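Carbohydrate esterase family 2 (CE2) (Chaetomium olivicolor, PDB 4XVH) probably removes acetyl groups from xylan or related plant polysaccharides, as a family 2 carbohydrate esterase that joins a beta-sandwich domain to an SGNH-type hydrolase domain. Local coordinates at residues V78-I90 against C131-T143. Sequence-based numbering, arbitrary orientation.
Sequences VLRRRSEPAYGSI and CTNTAALEDNPKT. With PEU (2,5,8,11,14,17,20,23,26,29,32,35,38,41,44,47,50,53,56,59,62,65,68,71,74,77,80-heptacosaoxadooctacontan-82-ol), chain C.
R82 reaches from the beta-sandwich domain into the 131-143 loop of the hydrolase domain. Its NH2 gives A136 O a nearly straight bond of 3.0 Å (166°), close to the guanidinium plane. NH1 makes a long salt bridge of 3.4 Å to D139 OD2, with the two planes turned 42° apart. D126 and D45 add salt bridges to NH2 and NH1. A turn about CG-CD (chi3 60°) brings the guanidinium face against E138 O, which takes no bond from it. The R82 backbone is held too: N140 N donates to R82 O at 2.9 Å. A lysine here, with one ammonium in place of the guanidinium, would probably be unable to serve A136 O and the three aspartates together, leaving some without their mate.

Farther along, E84 and E138 cross at about a right angle. Their OE2 atoms are only 2.6 Å apart, so one acid probably holds a proton. E84 OE2 also bonds S162 of the ligand pocket. N133 ND2 serves two acceptors, E138 OE2 at 3.0 Å and Y87 OH at 2.8 Å. A water bridges Y87 OH and N133 O. Toward the rim of one face of the Y87 ring lies A135 N, and toward the rim of the opposite face OAK of the bound polyethylene glycol (PEU).

The polar groups at this domain interface are thus largely paired. D139, D126 and D45 probably balance the charge of R82. A proton held by one acid would join E84 to E138, and the N133 amide links E138 to Y87, connecting the interface to the wall of the ligand pocket.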
loop_
_atom_site.group_PDB
_atom_site.type_symbol
_atom_site.label_atom_id
_atom_site.label_comp_id
_atom_site.label_asym_id
_atom_site.label_seq_id
_atom_site.Cartn_x
_atom_site.Cartn_y
_atom_site.Cartn_z
ATOM N N VAL A 78 -16.770 -1.127 -7.186
ATOM C CA VAL A 78 -15.515 -0.700 -6.547
ATOM C C VAL A 78 -14.344 -1.158 -7.401
ATOM O O VAL A 78 -14.205 -2.353 -7.696
ATOM C CB VAL A 78 -15.376 -1.260 -5.120
ATOM C CG1 VAL A 78 -13.999 -0.895 -4.499
ATOM C CG2 VAL A 78 -16.501 -0.730 -4.247
ATOM N N LEU A 79 -13.549 -0.198 -7.850
ATOM C CA LEU A 79 -12.321 -0.456 -8.596
ATOM C C LEU A 79 -11.107 -0.136 -7.751
ATOM O O LEU A 79 -11.001 0.992 -7.237
ATOM C CB LEU A 79 -12.274 0.417 -9.865
ATOM C CG LEU A 79 -11.015 0.324 -10.737
ATOM C CD1 LEU A 79 -11.076 -0.966 -11.524
ATOM C CD2 LEU A 79 -10.894 1.515 -11.708
ATOM N N ARG A 80 -10.169 -1.072 -7.652
ATOM C CA ARG A 80 -8.933 -0.791 -6.948
ATOM C C ARG A 80 -7.682 -1.290 -7.662
ATOM O O ARG A 80 -7.673 -2.417 -8.169
ATOM C CB ARG A 80 -8.995 -1.389 -5.568
ATOM C CG ARG A 80 -9.740 -0.479 -4.596
ATOM C CD ARG A 80 -9.653 -1.081 -3.279
ATOM N NE ARG A 80 -10.436 -0.429 -2.225
ATOM C CZ ARG A 80 -10.070 0.662 -1.557
ATOM N NH1 ARG A 80 -8.979 1.331 -1.899
ATOM N NH2 ARG A 80 -10.825 1.105 -0.564
ATOM N N ARG A 81 -6.660 -0.462 -7.738
ATOM C CA ARG A 81 -5.400 -0.824 -8.318
ATOM C C ARG A 81 -4.728 -1.905 -7.498
ATOM O O ARG A 81 -4.541 -1.758 -6.349
ATOM C CB ARG A 81 -4.455 0.359 -8.324
ATOM C CG ARG A 81 -4.086 0.922 -9.655
ATOM C CD ARG A 81 -3.371 2.229 -9.480
ATOM N NE ARG A 81 -1.932 2.254 -9.559
ATOM C CZ ARG A 81 -1.218 1.877 -10.591
ATOM N NH1 ARG A 81 -1.783 1.294 -11.597
ATOM N NH2 ARG A 81 0.065 2.018 -10.574
ATOM N N ARG A 82 -4.277 -2.933 -8.161
ATOM C CA ARG A 82 -3.514 -3.998 -7.517
ATOM C C ARG A 82 -2.013 -3.669 -7.474
ATOM O O ARG A 82 -1.281 -4.183 -6.617
ATOM C CB ARG A 82 -3.687 -5.318 -8.299
ATOM C CG ARG A 82 -5.097 -5.885 -8.305
ATOM C CD ARG A 82 -5.303 -6.808 -9.482
ATOM N NE ARG A 82 -4.396 -7.957 -9.506
ATOM C CZ ARG A 82 -4.599 -9.101 -8.834
ATOM N NH1 ARG A 82 -5.682 -9.275 -8.078
ATOM N NH2 ARG A 82 -3.723 -10.107 -8.946
ATOM N N SER A 83 -1.565 -2.865 -8.448
ATOM C CA SER A 83 -0.148 -2.719 -8.757
ATOM C C SER A 83 0.394 -1.335 -8.435
ATOM O O SER A 83 -0.314 -0.496 -7.858
ATOM C CB SER A 83 0.104 -3.037 -10.247
ATOM O OG SER A 83 -0.700 -2.213 -11.081
ATOM N N GLU A 84 1.635 -1.065 -8.839
ATOM C CA GLU A 84 2.351 0.095 -8.292
ATOM C C GLU A 84 2.904 1.028 -9.380
ATOM O O GLU A 84 3.011 0.643 -10.543
ATOM C CB GLU A 84 3.495 -0.394 -7.388
ATOM C CG GLU A 84 4.628 -1.066 -8.206
ATOM C CD GLU A 84 5.773 -1.532 -7.320
ATOM O OE1 GLU A 84 6.452 -0.654 -6.717
ATOM O OE2 GLU A 84 5.962 -2.770 -7.214
ATOM N N PRO A 85 3.265 2.255 -8.997
ATOM C CA PRO A 85 3.691 3.234 -10.002
ATOM C C PRO A 85 4.892 2.798 -10.831
ATOM O O PRO A 85 4.991 3.194 -11.994
ATOM C CB PRO A 85 4.052 4.478 -9.170
ATOM C CG PRO A 85 3.656 4.195 -7.779
ATOM C CD PRO A 85 3.027 2.860 -7.676
ATOM N N ALA A 86 5.764 1.980 -10.255
ATOM C CA ALA A 86 6.990 1.609 -10.949
ATOM C C ALA A 86 6.687 0.887 -12.258
ATOM O O ALA A 86 7.490 0.942 -13.175
ATOM C CB ALA A 86 7.883 0.720 -10.069
ATOM N N TYR A 87 5.539 0.208 -12.332
ATOM C CA TYR A 87 5.191 -0.561 -13.529
ATOM C C TYR A 87 4.334 0.252 -14.501
ATOM O O TYR A 87 4.345 -0.002 -15.702
ATOM C CB TYR A 87 4.463 -1.860 -13.155
ATOM C CG TYR A 87 5.387 -2.935 -12.613
ATOM C CD1 TYR A 87 6.093 -3.779 -13.470
ATOM C CD2 TYR A 87 5.585 -3.081 -11.236
ATOM C CE1 TYR A 87 6.954 -4.748 -12.969
ATOM C CE2 TYR A 87 6.447 -4.061 -10.729
ATOM C CZ TYR A 87 7.125 -4.888 -11.600
ATOM O OH TYR A 87 7.980 -5.845 -11.072
ATOM N N GLY A 88 3.577 1.213 -13.970
ATOM C CA GLY A 88 2.800 2.128 -14.809
ATOM C C GLY A 88 1.704 2.798 -14.008
ATOM O O GLY A 88 1.658 2.662 -12.791
ATOM N N SER A 89 0.812 3.509 -14.676
ATOM C CA SER A 89 -0.352 4.063 -13.994
ATOM C C SER A 89 -1.557 4.157 -14.942
ATOM O O SER A 89 -1.416 3.960 -16.141
ATOM C CB SER A 89 -0.022 5.432 -13.399
ATOM O OG SER A 89 0.322 6.343 -14.415
ATOM N N ILE A 90 -2.738 4.430 -14.388
ATOM C CA ILE A 90 -3.942 4.614 -15.193
ATOM C C ILE A 90 -4.482 6.028 -14.987
ATOM O O ILE A 90 -4.639 6.472 -13.848
ATOM C CB ILE A 90 -5.049 3.584 -14.841
ATOM C CG1 ILE A 90 -4.535 2.160 -15.103
ATOM C CG2 ILE A 90 -6.302 3.879 -15.672
ATOM C CD1 ILE A 90 -5.281 1.054 -14.327
ATOM N N CYS A 131 9.010 -17.046 -9.816
ATOM C CA CYS A 131 8.271 -16.325 -10.846
ATOM C C CYS A 131 8.818 -14.915 -11.014
ATOM O O CYS A 131 9.402 -14.349 -10.079
ATOM C CB CYS A 131 6.768 -16.276 -10.520
ATOM S SG CYS A 131 6.390 -15.689 -8.808
ATOM N N THR A 132 8.650 -14.360 -12.215
ATOM C CA THR A 132 8.958 -12.948 -12.444
ATOM C C THR A 132 7.766 -12.072 -12.076
ATOM O O THR A 132 6.642 -12.305 -12.525
ATOM C CB THR A 132 9.368 -12.709 -13.912
ATOM O OG1 THR A 132 10.601 -13.400 -14.148
ATOM C CG2 THR A 132 9.565 -11.238 -14.178
ATOM N N ASN A 133 8.005 -11.089 -11.222
ATOM C CA ASN A 133 6.935 -10.185 -10.812
ATOM C C ASN A 133 6.398 -9.441 -12.015
ATOM O O ASN A 133 7.158 -9.105 -12.930
ATOM C CB ASN A 133 7.421 -9.175 -9.780
ATOM C CG ASN A 133 6.273 -8.378 -9.170
ATOM O OD1 ASN A 133 5.277 -8.956 -8.696
ATOM N ND2 ASN A 133 6.402 -7.057 -9.172
ATOM N N THR A 134 5.096 -9.198 -12.019
ATOM C CA THR A 134 4.455 -8.401 -13.066
ATOM C C THR A 134 3.405 -7.554 -12.372
ATOM O O THR A 134 3.034 -7.865 -11.237
ATOM C CB THR A 134 3.751 -9.251 -14.112
ATOM O OG1 THR A 134 2.682 -9.968 -13.467
ATOM C CG2 THR A 134 4.714 -10.256 -14.794
ATOM N N ALA A 135 2.905 -6.513 -13.034
ATOM C CA ALA A 135 1.775 -5.769 -12.474
ATOM C C ALA A 135 0.623 -6.745 -12.202
ATOM O O ALA A 135 -0.054 -6.641 -11.180
ATOM C CB ALA A 135 1.302 -4.646 -13.438
ATOM N N ALA A 136 0.410 -7.694 -13.122
ATOM C CA ALA A 136 -0.719 -8.629 -12.984
ATOM C C ALA A 136 -0.602 -9.488 -11.709
ATOM O O ALA A 136 -1.611 -9.831 -11.109
ATOM C CB ALA A 136 -0.826 -9.528 -14.217
ATOM N N LEU A 137 0.622 -9.799 -11.282
ATOM C CA LEU A 137 0.819 -10.669 -10.105
ATOM C C LEU A 137 0.803 -9.897 -8.788
ATOM O O LEU A 137 0.663 -10.482 -7.707
ATOM C CB LEU A 137 2.121 -11.452 -10.226
ATOM C CG LEU A 137 2.065 -12.553 -11.313
ATOM C CD1 LEU A 137 3.372 -13.334 -11.396
ATOM C CD2 LEU A 137 0.903 -13.539 -11.064
ATOM N N GLU A 138 0.983 -8.581 -8.866
ATOM C CA GLU A 138 0.878 -7.763 -7.672
ATOM C C GLU A 138 -0.572 -7.764 -7.205
ATOM O O GLU A 138 -1.487 -7.814 -8.029
ATOM C CB GLU A 138 1.385 -6.340 -7.954
ATOM C CG GLU A 138 2.839 -6.358 -8.360
ATOM C CD GLU A 138 3.476 -4.997 -8.252
ATOM O OE1 GLU A 138 2.755 -4.016 -8.555
ATOM O OE2 GLU A 138 4.680 -4.919 -7.854
ATOM N N ASP A 139 -0.798 -7.675 -5.899
ATOM C CA ASP A 139 -2.174 -7.782 -5.423
ATOM C C ASP A 139 -2.362 -6.958 -4.150
ATOM O O ASP A 139 -2.512 -7.513 -3.066
ATOM C CB ASP A 139 -2.537 -9.261 -5.173
ATOM C CG ASP A 139 -4.041 -9.506 -5.075
ATOM O OD1 ASP A 139 -4.793 -8.541 -4.817
ATOM O OD2 ASP A 139 -4.483 -10.684 -5.258
ATOM N N ASN A 140 -2.340 -5.631 -4.291
ATOM C CA ASN A 140 -2.439 -4.773 -3.125
ATOM C C ASN A 140 -3.683 -5.089 -2.287
ATOM O O ASN A 140 -3.598 -5.008 -1.076
ATOM C CB ASN A 140 -2.435 -3.277 -3.528
ATOM C CG ASN A 140 -2.382 -2.345 -2.308
ATOM O OD1 ASN A 140 -3.351 -1.621 -2.016
ATOM N ND2 ASN A 140 -1.248 -2.380 -1.572
ATOM N N PRO A 141 -4.839 -5.428 -2.920
ATOM C CA PRO A 141 -6.030 -5.680 -2.078
ATOM C C PRO A 141 -5.893 -6.894 -1.142
ATOM O O PRO A 141 -6.760 -7.078 -0.250
ATOM C CB PRO A 141 -7.149 -5.922 -3.096
ATOM C CG PRO A 141 -6.742 -5.115 -4.329
ATOM C CD PRO A 141 -5.205 -5.239 -4.351
ATOM N N LYS A 142 -4.861 -7.718 -1.343
ATOM C CA LYS A 142 -4.668 -8.877 -0.462
ATOM C C LYS A 142 -3.525 -8.688 0.528
ATOM O O LYS A 142 -3.133 -9.639 1.211
ATOM C CB LYS A 142 -4.405 -10.148 -1.270
ATOM C CG LYS A 142 -5.674 -10.653 -1.999
ATOM C CD LYS A 142 -5.494 -12.125 -2.464
ATOM C CE LYS A 142 -6.801 -12.686 -3.023
ATOM N NZ LYS A 142 -6.646 -14.147 -3.430
ATOM N N THR A 143 -2.969 -7.478 0.599
ATOM C CA THR A 143 -1.818 -7.248 1.487
ATOM C C THR A 143 -2.245 -7.155 2.953
ATOM O O THR A 143 -3.392 -6.844 3.245
ATOM C CB THR A 143 -1.055 -5.964 1.131
ATOM O OG1 THR A 143 -1.971 -4.849 1.090
ATOM C CG2 THR A 143 -0.333 -6.134 -0.249
HETATM C CAA PEU C . 7.067 2.863 -16.904
HETATM O OAB PEU C . 8.168 1.950 -16.760
HETATM C CAC PEU C . 9.483 2.597 -16.969
HETATM C CAD PEU C . 10.818 1.768 -16.866
HETATM O OAE PEU C . 10.902 0.684 -17.822
HETATM C CAF PEU C . 9.887 -0.353 -17.637
HETATM C CAG PEU C . 9.953 -1.349 -16.467
HETATM O OAH PEU C . 10.030 -0.832 -15.130
HETATM C CAI PEU C . 9.903 -1.901 -14.151
HETATM C CAJ PEU C . 10.255 -1.452 -12.728
HETATM O OAK PEU C . 10.063 -2.539 -11.783
HETATM C CAL PEU C . 10.802 -2.257 -10.576
HETATM C CAM PEU C . 10.688 -3.340 -9.509
HETATM O OAN PEU C . 11.684 -2.949 -8.542
HETATM C CAO PEU C . 11.865 -3.891 -7.461
HETATM C CAP PEU C . 13.255 -3.461 -7.040
HETATM O OAQ PEU C . 14.073 -4.019 -5.982
HETATM C CAR PEU C . 14.331 -5.458 -5.981
HETATM C CAS PEU C . 13.258 -6.465 -5.496
HETATM O OAT PEU C . 12.891 -6.319 -4.067
HETATM C CAU PEU C . 12.285 -5.050 -3.677
HETATM C CAV PEU C . 11.972 -5.003 -2.166
HETATM O OAW PEU C . 11.334 -3.798 -1.673
HETATM O O HOH W 1 9.397 -7.257 -12.733
#